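Local coordinates for Ctr9 protein (Myceliophthora thermophila, PDB 6AF0) that probably serves as the TPR-rich scaffold of the Paf1 complex, holding partner subunits together and taking part in binding to the RNA polymerase II complex, at residues K118-L122 / L152-L156; I267-Y273 / E297-K301; S347-Y351 / Y384-K388. All blocks are in the same frame, centred on the assembly; numbering follows the deposited sequence.

Overall arrangement
The three contacts follow one another along the N-terminal half of this helical TPR protein, each closing before the next opens. Contact 1 joins helices 118-135 and 140-155, contact 2 joins helices 263-279 and 285-305, and contact 3 spans from helix 343-360 to helix 385-396, with helix 363-376 between. Their centres lie about 27 Å apart for contacts 1 and 2, about 23 Å for 1 and 3, and about 21 Å for 2 and 3; none touches another, and they share no helix. All sit on the same side of the chain's centre, consistent with a solenoid built from local helix pairings. Each also lies beside another protein chain of the assembly.

Contact 1: K118-L122 / L152-L156; sequences KEYYL and LKASL
L122 and L156 reach toward each other tip to tip, with CD2 of L122 3.7 Å from CD1 of L156. The same L122 methyl lies 3.7 Å from K153 CA, and its other branch, CD1, faces L152 CB more loosely at 4.5 Å. A leucine suits position 122 because its branching sends two methyls to different neighbours. One helical turn before L122, K118 adds its CB, 4.2 Å from L156 CD1, while its amine has a weak, long ion pair with D341.

E119 comes from the exposed flank. With CG anti to the backbone N (chi1 -160°) and the chain bent at chi2, its carboxylate is brought nearer to the other segment. The E119 side chain slides past L156 in the opposite direction, OE1 3.5 Å from L156 CD1, and crosses K153 at about a right angle, OE2 3.8 Å from K153 CG. The first turn of helix 118-135 packs on the C-terminal part of helix 140-155, the next in the chain, consistent with the helix pairs of a TPR-type solenoid.

No hydrogen bond links the segments. E119 OE2 and K153 NZ stand 6.1 Å apart, so leucine packing carries the contact, and the opposite charges probably add only a weak attraction.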
ATOM      1  N   LYS A 118      34.229 -31.778  -5.195  1.00 96.41           N
ATOM      2  CA  LYS A 118      34.703 -31.579  -3.848  1.00 91.32           C
ATOM      3  C   LYS A 118      34.352 -32.775  -3.023  1.00 96.87           C
ATOM      4  O   LYS A 118      35.184 -33.282  -2.283  1.00109.66           O
ATOM      5  CB  LYS A 118      34.030 -30.398  -3.181  1.00 91.79           C
ATOM      6  CG  LYS A 118      33.851 -29.198  -4.072  1.00 97.12           C
ATOM      7  CD  LYS A 118      33.906 -27.905  -3.289  1.00 90.17           C
ATOM      8  CE  LYS A 118      34.889 -26.976  -3.963  1.00 87.08           C
ATOM      9  NZ  LYS A 118      35.285 -25.911  -3.023  1.00 89.76           N
ATOM     10  N   GLU A 119      33.104 -33.214  -3.125  1.00 98.67           N
ATOM     11  CA  GLU A 119      32.645 -34.321  -2.290  1.00105.26           C
ATOM     12  C   GLU A 119      33.392 -35.608  -2.602  1.00 94.02           C
ATOM     13  O   GLU A 119      33.493 -36.497  -1.759  1.00 97.61           O
ATOM     14  CB  GLU A 119      31.139 -34.555  -2.414  1.00117.52           C
ATOM     15  CG  GLU A 119      30.549 -35.342  -1.232  1.00131.72           C
ATOM     16  CD  GLU A 119      30.400 -34.523   0.060  1.00135.32           C
ATOM     17  OE1 GLU A 119      30.033 -33.327  -0.019  1.00136.21           O
ATOM     18  OE2 GLU A 119      30.639 -35.079   1.167  1.00122.91           O
ATOM     19  N   TYR A 120      33.898 -35.707  -3.818  1.00 85.98           N
ATOM     20  CA  TYR A 120      34.736 -36.827  -4.193  1.00 94.28           C
ATOM     21  C   TYR A 120      36.033 -36.871  -3.374  1.00 96.96           C
ATOM     22  O   TYR A 120      36.319 -37.875  -2.695  1.00 97.42           O
ATOM     23  CB  TYR A 120      35.048 -36.737  -5.679  1.00102.03           C
ATOM     24  CG  TYR A 120      36.002 -37.780  -6.166  1.00101.13           C
ATOM     25  CD1 TYR A 120      35.600 -39.105  -6.280  1.00100.20           C
ATOM     26  CD2 TYR A 120      37.300 -37.445  -6.519  1.00 98.09           C
ATOM     27  CE1 TYR A 120      36.469 -40.071  -6.728  1.00 98.67           C
ATOM     28  CE2 TYR A 120      38.178 -38.407  -6.966  1.00101.68           C
ATOM     29  CZ  TYR A 120      37.752 -39.713  -7.072  1.00 97.87           C
ATOM     30  OH  TYR A 120      38.624 -40.664  -7.513  1.00 99.76           O
ATOM     31  N   TYR A 121      36.800 -35.783  -3.436  1.00 93.95           N
ATOM     32  CA  TYR A 121      38.048 -35.654  -2.662  1.00 92.33           C
ATOM     33  C   TYR A 121      37.798 -35.729  -1.132  1.00 87.04           C
ATOM     34  O   TYR A 121      38.612 -36.268  -0.372  1.00 85.32           O
ATOM     35  CB  TYR A 121      38.783 -34.363  -3.038  1.00 89.07           C
ATOM     36  CG  TYR A 121      39.255 -34.325  -4.472  1.00 91.08           C
ATOM     37  CD1 TYR A 121      40.153 -35.268  -4.951  1.00 99.21           C
ATOM     38  CD2 TYR A 121      38.815 -33.345  -5.348  1.00 91.11           C
ATOM     39  CE1 TYR A 121      40.593 -35.241  -6.271  1.00 97.89           C
ATOM     40  CE2 TYR A 121      39.252 -33.308  -6.663  1.00 96.64           C
ATOM     41  CZ  TYR A 121      40.136 -34.260  -7.121  1.00 97.19           C
ATOM     42  OH  TYR A 121      40.553 -34.205  -8.428  1.00103.52           O
ATOM     43  N   LEU A 122      36.661 -35.206  -0.693  1.00 78.74           N
ATOM     44  CA  LEU A 122      36.309 -35.253   0.719  1.00 81.32           C
ATOM     45  C   LEU A 122      36.154 -36.679   1.171  1.00 87.09           C
ATOM     46  O   LEU A 122      36.801 -37.105   2.109  1.00 99.02           O
ATOM     47  CB  LEU A 122      35.034 -34.455   1.006  1.00 80.87           C
ATOM     48  CG  LEU A 122      35.257 -33.041   1.563  1.00 81.03           C
ATOM     49  CD1 LEU A 122      36.180 -32.202   0.698  1.00 76.51           C
ATOM     50  CD2 LEU A 122      33.941 -32.317   1.718  1.00 86.28           C
ATOM     51  N   LEU A 152      35.291 -28.441   6.097  1.00 61.64           N
ATOM     52  CA  LEU A 152      35.056 -28.508   4.667  1.00 63.94           C
ATOM     53  C   LEU A 152      33.770 -29.241   4.265  1.00 69.88           C
ATOM     54  O   LEU A 152      33.141 -28.896   3.271  1.00 83.83           O
ATOM     55  CB  LEU A 152      36.234 -29.181   3.990  1.00 63.42           C
ATOM     56  CG  LEU A 152      37.595 -28.510   4.125  1.00 61.03           C
ATOM     57  CD1 LEU A 152      38.637 -29.403   3.509  1.00 69.56           C
ATOM     58  CD2 LEU A 152      37.623 -27.189   3.412  1.00 63.10           C
ATOM     59  N   LYS A 153      33.399 -30.266   5.010  1.00 73.95           N
ATOM     60  CA  LYS A 153      32.165 -30.991   4.741  1.00 77.10           C
ATOM     61  C   LYS A 153      30.994 -30.164   5.260  1.00 80.38           C
ATOM     62  O   LYS A 153      29.952 -30.088   4.631  1.00 93.73           O
ATOM     63  CB  LYS A 153      32.198 -32.381   5.406  1.00 81.53           C
ATOM     64  CG  LYS A 153      31.697 -33.536   4.524  1.00 90.76           C
ATOM     65  CD  LYS A 153      32.327 -34.892   4.864  1.00 90.83           C
ATOM     66  CE  LYS A 153      32.231 -35.198   6.353  1.00 90.90           C
ATOM     67  NZ  LYS A 153      32.724 -36.554   6.713  1.00 85.18           N
ATOM     68  N   ALA A 154      31.171 -29.530   6.408  1.00 81.81           N
ATOM     69  CA  ALA A 154      30.086 -28.797   7.045  1.00 82.86           C
ATOM     70  C   ALA A 154      29.636 -27.616   6.224  1.00 80.13           C
ATOM     71  O   ALA A 154      28.449 -27.309   6.207  1.00 83.24           O
ATOM     72  CB  ALA A 154      30.501 -28.318   8.421  1.00 84.98           C
ATOM     73  N   SER A 155      30.583 -26.944   5.567  1.00 75.91           N
ATOM     74  CA  SER A 155      30.260 -25.785   4.718  1.00 71.79           C
ATOM     75  C   SER A 155      29.400 -26.157   3.491  1.00 74.95           C
ATOM     76  O   SER A 155      28.604 -25.344   2.998  1.00 66.14           O
ATOM     77  CB  SER A 155      31.532 -25.079   4.267  1.00 65.17           C
ATOM     78  OG  SER A 155      31.235 -23.952   3.447  1.00 60.94           O
ATOM     79  N   LEU A 156      29.544 -27.396   3.023  1.00 79.45           N
ATOM     80  CA  LEU A 156      28.735 -27.912   1.912  1.00 82.78           C
ATOM     81  C   LEU A 156      27.286 -28.280   2.260  1.00 86.84           C
ATOM     82  O   LEU A 156      26.495 -28.574   1.367  1.00 88.75           O
ATOM     83  CB  LEU A 156      29.420 -29.121   1.298  1.00 82.67           C
ATOM     84  CG  LEU A 156      30.735 -28.817   0.587  1.00 90.59           C
ATOM     85  CD1 LEU A 156      31.424 -30.098   0.118  1.00 90.16           C
ATOM     86  CD2 LEU A 156      30.487 -27.891  -0.594  1.00 94.31           C
TER

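Contact 2: I267-Y273 / E297-K301; sequences ILLGLYY and EYTQK
Y298 packs its ring against L269 and Y273, one helical turn apart on helix 263-279, and its CB against the backbone between them. L269 CD2 sits over one face of the ring, 3.7 Å from the centroid, in a CH-pi contact. The carboxyl carbon of E297 lies over the opposite face. Y273 meets the same ring rim to rim: the planes are nearly parallel, 13° apart, but the centroids are separated by 5.7 Å and neither ring covers the other. An aromatic ring fits here because it takes an aliphatic branch on a face and an aromatic neighbour at the rim; the L269 methyl CD2 also lies 3.6 Å from Y298 OH. G270 lets the backbones come close, its CA 5.0 Å from that of Y298; having no side chain, it receives the tyrosine CB 3.6 Å from its own N.

These are consecutive helices of the solenoid, forming an antiparallel hairpin of the kind on which TPR folds are built; the short segments cross at 151° with their axes 7.7 Å apart.

On the other flank, I267 and T299 cross at about a right angle. The isoleucine's CB points away from helix 285-305, but with CG1 beside the backbone N (chi1 -63°) and a further bend at chi2, its CD1 comes back to lie 3.9 Å from T299 CG2. Threonine offers that methyl while its hydroxyl is hydrogen-bonded to A294 O within its own helix, so the buried oxygen is satisfied. L311 and T312 of helix 310-322 also touch I267.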
ATOM      1  N   ILE A 267      40.416  -8.794  -1.245  1.00 55.41           N
ATOM      2  CA  ILE A 267      38.973  -8.838  -1.425  1.00 61.75           C
ATOM      3  C   ILE A 267      38.274  -8.214  -0.237  1.00 59.24           C
ATOM      4  O   ILE A 267      37.408  -7.335  -0.394  1.00 61.29           O
ATOM      5  CB  ILE A 267      38.451 -10.277  -1.602  1.00 70.21           C
ATOM      6  CG1 ILE A 267      39.014 -10.898  -2.859  1.00 83.65           C
ATOM      7  CG2 ILE A 267      36.947 -10.281  -1.792  1.00 75.24           C
ATOM      8  CD1 ILE A 267      38.720 -10.077  -4.104  1.00 95.49           C
ATOM      9  N   LEU A 268      38.665  -8.672   0.943  1.00 50.34           N
ATOM     10  CA  LEU A 268      38.014  -8.270   2.162  1.00 50.25           C
ATOM     11  C   LEU A 268      38.078  -6.750   2.340  1.00 50.41           C
ATOM     12  O   LEU A 268      37.105  -6.137   2.765  1.00 55.49           O
ATOM     13  CB  LEU A 268      38.649  -9.003   3.339  1.00 51.96           C
ATOM     14  CG  LEU A 268      38.442 -10.510   3.353  1.00 50.61           C
ATOM     15  CD1 LEU A 268      39.208 -11.176   4.492  1.00 57.23           C
ATOM     16  CD2 LEU A 268      36.967 -10.794   3.487  1.00 47.26           C
ATOM     17  N   LEU A 269      39.212  -6.155   1.975  1.00 50.88           N
ATOM     18  CA  LEU A 269      39.397  -4.710   2.028  1.00 52.20           C
ATOM     19  C   LEU A 269      38.528  -4.009   1.003  1.00 54.98           C
ATOM     20  O   LEU A 269      37.845  -3.044   1.341  1.00 60.69           O
ATOM     21  CB  LEU A 269      40.855  -4.348   1.806  1.00 54.50           C
ATOM     22  CG  LEU A 269      41.341  -2.978   2.284  1.00 52.98           C
ATOM     23  CD1 LEU A 269      40.988  -2.679   3.727  1.00 52.62           C
ATOM     24  CD2 LEU A 269      42.847  -2.990   2.126  1.00 58.04           C
ATOM     25  N   GLY A 270      38.524  -4.498  -0.234  1.00 56.75           N
ATOM     26  CA  GLY A 270      37.530  -4.055  -1.226  1.00 60.41           C
ATOM     27  C   GLY A 270      36.083  -4.148  -0.726  1.00 60.67           C
ATOM     28  O   GLY A 270      35.235  -3.321  -1.063  1.00 64.59           O
ATOM     29  N   LEU A 271      35.786  -5.142   0.097  1.00 56.43           N
ATOM     30  CA  LEU A 271      34.426  -5.266   0.600  1.00 60.64           C
ATOM     31  C   LEU A 271      34.164  -4.233   1.665  1.00 57.91           C
ATOM     32  O   LEU A 271      33.019  -3.804   1.872  1.00 62.89           O
ATOM     33  CB  LEU A 271      34.132  -6.678   1.118  1.00 58.41           C
ATOM     34  CG  LEU A 271      34.213  -7.770   0.061  1.00 55.57           C
ATOM     35  CD1 LEU A 271      33.967  -9.080   0.766  1.00 58.37           C
ATOM     36  CD2 LEU A 271      33.239  -7.572  -1.097  1.00 54.71           C
ATOM     37  N   TYR A 272      35.227  -3.854   2.364  1.00 58.66           N
ATOM     38  CA  TYR A 272      35.124  -2.819   3.391  1.00 57.08           C
ATOM     39  C   TYR A 272      34.755  -1.506   2.710  1.00 55.66           C
ATOM     40  O   TYR A 272      33.814  -0.806   3.116  1.00 53.99           O
ATOM     41  CB  TYR A 272      36.425  -2.668   4.169  1.00 52.73           C
ATOM     42  CG  TYR A 272      36.419  -1.392   4.974  1.00 55.95           C
ATOM     43  CD1 TYR A 272      35.867  -1.358   6.236  1.00 55.07           C
ATOM     44  CD2 TYR A 272      36.930  -0.209   4.458  1.00 54.15           C
ATOM     45  CE1 TYR A 272      35.838  -0.194   6.964  1.00 53.87           C
ATOM     46  CE2 TYR A 272      36.883   0.960   5.186  1.00 52.64           C
ATOM     47  CZ  TYR A 272      36.318   0.954   6.426  1.00 53.46           C
ATOM     48  OH  TYR A 272      36.272   2.095   7.177  1.00 66.50           O
ATOM     49  N   TYR A 273      35.501  -1.196   1.662  1.00 56.36           N
ATOM     50  CA  TYR A 273      35.292   0.035   0.932  1.00 60.62           C
ATOM     51  C   TYR A 273      33.957   0.013   0.237  1.00 57.92           C
ATOM     52  O   TYR A 273      33.335   1.043   0.150  1.00 62.41           O
ATOM     53  CB  TYR A 273      36.425   0.289  -0.077  1.00 61.63           C
ATOM     54  CG  TYR A 273      37.678   0.791   0.575  1.00 64.75           C
ATOM     55  CD1 TYR A 273      37.757   2.081   1.085  1.00 64.43           C
ATOM     56  CD2 TYR A 273      38.776  -0.031   0.705  1.00 68.07           C
ATOM     57  CE1 TYR A 273      38.909   2.525   1.696  1.00 71.76           C
ATOM     58  CE2 TYR A 273      39.920   0.400   1.322  1.00 70.90           C
ATOM     59  CZ  TYR A 273      39.987   1.677   1.812  1.00 73.50           C
ATOM     60  OH  TYR A 273      41.142   2.106   2.412  1.00 78.97           O
ATOM     61  N   GLU A 297      41.110  -1.373  -7.452  1.00 76.96           N
ATOM     62  CA  GLU A 297      42.328  -1.627  -6.750  1.00 72.73           C
ATOM     63  C   GLU A 297      42.269  -3.011  -6.171  1.00 75.44           C
ATOM     64  O   GLU A 297      43.002  -3.908  -6.602  1.00 85.59           O
ATOM     65  CB  GLU A 297      42.509  -0.627  -5.626  1.00 72.38           C
ATOM     66  CG  GLU A 297      43.930  -0.518  -5.115  1.00 79.19           C
ATOM     67  CD  GLU A 297      44.114   0.662  -4.174  1.00 84.68           C
ATOM     68  OE1 GLU A 297      43.354   1.644  -4.303  1.00 87.47           O
ATOM     69  OE2 GLU A 297      45.021   0.630  -3.313  1.00 94.38           O
ATOM     70  N   TYR A 298      41.365  -3.194  -5.220  1.00 64.86           N
ATOM     71  CA  TYR A 298      41.478  -4.324  -4.334  1.00 63.55           C
ATOM     72  C   TYR A 298      40.918  -5.603  -4.900  1.00 61.17           C
ATOM     73  O   TYR A 298      41.356  -6.682  -4.549  1.00 67.43           O
ATOM     74  CB  TYR A 298      40.834  -3.991  -3.004  1.00 66.14           C
ATOM     75  CG  TYR A 298      41.667  -3.034  -2.227  1.00 64.38           C
ATOM     76  CD1 TYR A 298      43.013  -3.281  -2.034  1.00 59.58           C
ATOM     77  CD2 TYR A 298      41.124  -1.882  -1.681  1.00 66.92           C
ATOM     78  CE1 TYR A 298      43.808  -2.416  -1.330  1.00 56.74           C
ATOM     79  CE2 TYR A 298      41.915  -1.014  -0.948  1.00 62.05           C
ATOM     80  CZ  TYR A 298      43.258  -1.281  -0.791  1.00 60.22           C
ATOM     81  OH  TYR A 298      44.038  -0.395  -0.079  1.00 64.22           O
ATOM     82  N   THR A 299      39.959  -5.488  -5.789  1.00 57.99           N
ATOM     83  CA  THR A 299      39.305  -6.662  -6.271  1.00 59.80           C
ATOM     84  C   THR A 299      39.996  -7.119  -7.518  1.00 63.90           C
ATOM     85  O   THR A 299      40.153  -8.313  -7.746  1.00 65.17           O
ATOM     86  CB  THR A 299      37.820  -6.398  -6.549  1.00 63.80           C
ATOM     87  OG1 THR A 299      37.213  -5.709  -5.430  1.00 54.15           O
ATOM     88  CG2 THR A 299      37.107  -7.705  -6.813  1.00 63.46           C
ATOM     89  N   GLN A 300      40.394  -6.165  -8.346  1.00 71.14           N
ATOM     90  CA  GLN A 300      41.187  -6.509  -9.504  1.00 77.93           C
ATOM     91  C   GLN A 300      42.503  -7.125  -9.042  1.00 74.15           C
ATOM     92  O   GLN A 300      42.909  -8.157  -9.568  1.00 72.38           O
ATOM     93  CB  GLN A 300      41.416  -5.284 -10.388  1.00 79.95           C
ATOM     94  CG  GLN A 300      42.257  -5.581 -11.613  1.00 85.75           C
ATOM     95  CD  GLN A 300      41.694  -4.948 -12.849  1.00 79.67           C
ATOM     96  OE1 GLN A 300      41.498  -3.736 -12.895  1.00 76.96           O
ATOM     97  NE2 GLN A 300      41.426  -5.764 -13.860  1.00 79.91           N
ATOM     98  N   LYS A 301      43.140  -6.502  -8.046  1.00 76.41           N
ATOM     99  CA  LYS A 301      44.450  -6.945  -7.584  1.00 81.67           C
ATOM    100  C   LYS A 301      44.306  -8.372  -7.171  1.00 74.38           C
ATOM    101  O   LYS A 301      45.060  -9.238  -7.613  1.00 79.53           O
ATOM    102  CB  LYS A 301      44.976  -6.103  -6.414  1.00 91.22           C
ATOM    103  CG  LYS A 301      46.480  -6.263  -6.142  1.00 96.97           C
ATOM    104  CD  LYS A 301      47.101  -4.961  -5.628  1.00110.60           C
ATOM    105  CE  LYS A 301      47.185  -3.857  -6.699  1.00111.86           C
ATOM    106  NZ  LYS A 301      48.516  -3.817  -7.374  1.00116.36           N
TER

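Contact 3: S347-Y351 / Y384-K388; sequences SDGWY and YLPAK
Y351 lies across the start of helix 385-396, meeting Y384, A387 and P386 in turn along its length. Its CG stands anti to the backbone N (chi1 -180°), which carries the ring out from helix 343-360. CB already comes near the ring of Y384, and CG lies 3.8 Å from Y384 CE2, the atom that rests over one face of Y351 near its rim. The pair is a T-shaped stack: the edge of Y384 points at the face of Y351, with the planes 72° and the centroids 5.3 Å apart. On the two sides of the Y351 ring, CD2 stays beside Y384 CE2, whereas CD1 approaches A387, 3.9 Å from its CA. Farther out, CE1 is 3.5 Å from P386 O and CZ is 3.5 Å from P386 CB. At the tip, OH passes 3.4 Å from P386 CB but has its polar partner in its own helix, in a hydrogen bond with R355 NE. A tyrosine suits this position since its apolar ring can be buried while the hydroxyl remains satisfied.

Y384 is held in turn between two neighbours. P386 CD packs over the centre of one face, and D348 OD1 stands over the opposite face, 4.1 Å from Y384 CZ, the carboxylate of D348 being paired in a salt bridge with R377. Y384 occupies the N-cap position, and proline two residues later fits the first turn, where it need not donate a backbone N-H to the helix.

Helix 363-376 comes between these helices in sequence, and its A373 touches A387. Packing of a helix on the next but one, beside the helix between them, is characteristic of the alpha-solenoid built by TPR proteins.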
ATOM      1  N   SER A 347      24.397 -18.095  -3.859  1.00 56.78           N
ATOM      2  CA  SER A 347      23.180 -17.300  -4.020  1.00 61.85           C
ATOM      3  C   SER A 347      23.456 -15.947  -4.681  1.00 60.35           C
ATOM      4  O   SER A 347      22.637 -15.450  -5.437  1.00 63.82           O
ATOM      5  CB  SER A 347      22.492 -17.064  -2.695  1.00 62.35           C
ATOM      6  OG  SER A 347      22.963 -15.854  -2.153  1.00 75.66           O
ATOM      7  N   ASP A 348      24.605 -15.352  -4.373  1.00 64.14           N
ATOM      8  CA  ASP A 348      24.980 -14.035  -4.913  1.00 61.05           C
ATOM      9  C   ASP A 348      25.284 -14.152  -6.386  1.00 60.63           C
ATOM     10  O   ASP A 348      24.892 -13.299  -7.190  1.00 65.93           O
ATOM     11  CB  ASP A 348      26.193 -13.466  -4.184  1.00 59.78           C
ATOM     12  CG  ASP A 348      25.861 -12.938  -2.803  1.00 62.62           C
ATOM     13  OD1 ASP A 348      24.700 -13.024  -2.366  1.00 77.73           O
ATOM     14  OD2 ASP A 348      26.777 -12.429  -2.131  1.00 65.57           O
ATOM     15  N   GLY A 349      25.955 -15.230  -6.745  1.00 62.34           N
ATOM     16  CA  GLY A 349      26.222 -15.525  -8.154  1.00 68.74           C
ATOM     17  C   GLY A 349      24.957 -15.715  -8.970  1.00 67.40           C
ATOM     18  O   GLY A 349      24.843 -15.165 -10.061  1.00 65.74           O
ATOM     19  N   TRP A 350      24.011 -16.491  -8.438  1.00 66.62           N
ATOM     20  CA  TRP A 350      22.758 -16.755  -9.154  1.00 70.58           C
ATOM     21  C   TRP A 350      22.010 -15.442  -9.279  1.00 69.44           C
ATOM     22  O   TRP A 350      21.442 -15.125 -10.319  1.00 76.32           O
ATOM     23  CB  TRP A 350      21.874 -17.828  -8.473  1.00 71.27           C
ATOM     24  CG  TRP A 350      22.365 -19.247  -8.626  1.00 74.58           C
ATOM     25  CD1 TRP A 350      22.675 -20.112  -7.614  1.00 82.12           C
ATOM     26  CD2 TRP A 350      22.623 -19.956  -9.844  1.00 75.82           C
ATOM     27  NE1 TRP A 350      23.110 -21.316  -8.120  1.00 79.24           N
ATOM     28  CE2 TRP A 350      23.094 -21.251  -9.486  1.00 79.18           C
ATOM     29  CE3 TRP A 350      22.514 -19.631 -11.203  1.00 80.88           C
ATOM     30  CZ2 TRP A 350      23.447 -22.228 -10.445  1.00 79.09           C
ATOM     31  CZ3 TRP A 350      22.879 -20.613 -12.173  1.00 80.60           C
ATOM     32  CH2 TRP A 350      23.338 -21.890 -11.775  1.00 81.25           C
ATOM     33  N   TYR A 351      22.048 -14.655  -8.222  1.00 69.39           N
ATOM     34  CA  TYR A 351      21.362 -13.382  -8.233  1.00 68.50           C
ATOM     35  C   TYR A 351      21.937 -12.470  -9.315  1.00 66.30           C
ATOM     36  O   TYR A 351      21.197 -11.857 -10.046  1.00 68.35           O
ATOM     37  CB  TYR A 351      21.433 -12.714  -6.874  1.00 62.70           C
ATOM     38  CG  TYR A 351      20.724 -11.398  -6.873  1.00 70.08           C
ATOM     39  CD1 TYR A 351      19.341 -11.340  -6.974  1.00 74.04           C
ATOM     40  CD2 TYR A 351      21.425 -10.199  -6.800  1.00 72.21           C
ATOM     41  CE1 TYR A 351      18.673 -10.123  -6.979  1.00 76.55           C
ATOM     42  CE2 TYR A 351      20.761  -8.982  -6.784  1.00 72.79           C
ATOM     43  CZ  TYR A 351      19.383  -8.956  -6.886  1.00 73.07           C
ATOM     44  OH  TYR A 351      18.683  -7.786  -6.905  1.00 73.52           O
ATOM     45  N   TYR A 384      17.111 -15.118  -0.062  1.00 86.25           N
ATOM     46  CA  TYR A 384      17.648 -13.830  -0.468  1.00 76.48           C
ATOM     47  C   TYR A 384      16.500 -12.936  -0.917  1.00 72.34           C
ATOM     48  O   TYR A 384      15.906 -13.151  -1.990  1.00 68.71           O
ATOM     49  CB  TYR A 384      18.682 -14.005  -1.590  1.00 73.16           C
ATOM     50  CG  TYR A 384      19.636 -12.838  -1.737  1.00 73.41           C
ATOM     51  CD1 TYR A 384      20.427 -12.409  -0.681  1.00 79.64           C
ATOM     52  CD2 TYR A 384      19.745 -12.163  -2.938  1.00 76.89           C
ATOM     53  CE1 TYR A 384      21.280 -11.323  -0.818  1.00 79.37           C
ATOM     54  CE2 TYR A 384      20.599 -11.096  -3.093  1.00 78.89           C
ATOM     55  CZ  TYR A 384      21.362 -10.674  -2.037  1.00 78.48           C
ATOM     56  OH  TYR A 384      22.186  -9.598  -2.262  1.00 76.12           O
ATOM     57  N   LEU A 385      16.218 -11.923  -0.101  1.00 62.75           N
ATOM     58  CA  LEU A 385      15.139 -10.977  -0.373  1.00 67.15           C
ATOM     59  C   LEU A 385      15.144 -10.349  -1.791  1.00 67.32           C
ATOM     60  O   LEU A 385      14.119 -10.290  -2.458  1.00 74.06           O
ATOM     61  CB  LEU A 385      15.130  -9.910   0.706  1.00 65.89           C
ATOM     62  CG  LEU A 385      13.843  -9.098   0.785  1.00 72.84           C
ATOM     63  CD1 LEU A 385      13.545  -8.677   2.218  1.00 76.52           C
ATOM     64  CD2 LEU A 385      13.933  -7.877  -0.111  1.00 79.03           C
ATOM     65  N   PRO A 386      16.292  -9.888  -2.256  1.00 69.68           N
ATOM     66  CA  PRO A 386      16.284  -9.390  -3.626  1.00 77.30           C
ATOM     67  C   PRO A 386      15.940 -10.445  -4.685  1.00 73.09           C
ATOM     68  O   PRO A 386      15.423 -10.100  -5.766  1.00 74.82           O
ATOM     69  CB  PRO A 386      17.728  -8.877  -3.824  1.00 79.43           C
ATOM     70  CG  PRO A 386      18.210  -8.580  -2.449  1.00 77.46           C
ATOM     71  CD  PRO A 386      17.555  -9.592  -1.559  1.00 72.21           C
ATOM     72  N   ALA A 387      16.262 -11.702  -4.405  1.00 69.25           N
ATOM     73  CA  ALA A 387      16.046 -12.771  -5.390  1.00 75.39           C
ATOM     74  C   ALA A 387      14.552 -13.060  -5.516  1.00 75.37           C
ATOM     75  O   ALA A 387      14.011 -13.282  -6.615  1.00 66.55           O
ATOM     76  CB  ALA A 387      16.790 -14.030  -4.980  1.00 75.36           C
ATOM     77  N   LYS A 388      13.916 -13.057  -4.349  1.00 68.85           N
ATOM     78  CA  LYS A 388      12.490 -13.236  -4.221  1.00 69.26           C
ATOM     79  C   LYS A 388      11.759 -12.140  -4.962  1.00 70.77           C
ATOM     80  O   LYS A 388      10.743 -12.395  -5.626  1.00 75.40           O
ATOM     81  CB  LYS A 388      12.079 -13.222  -2.734  1.00 71.03           C
ATOM     82  CG  LYS A 388      12.545 -14.442  -1.946  1.00 74.17           C
ATOM     83  CD  LYS A 388      12.208 -14.367  -0.466  1.00 72.49           C
ATOM     84  CE  LYS A 388      12.856 -15.541   0.250  1.00 75.00           C
ATOM     85  NZ  LYS A 388      12.762 -15.441   1.731  1.00 78.94           N
TER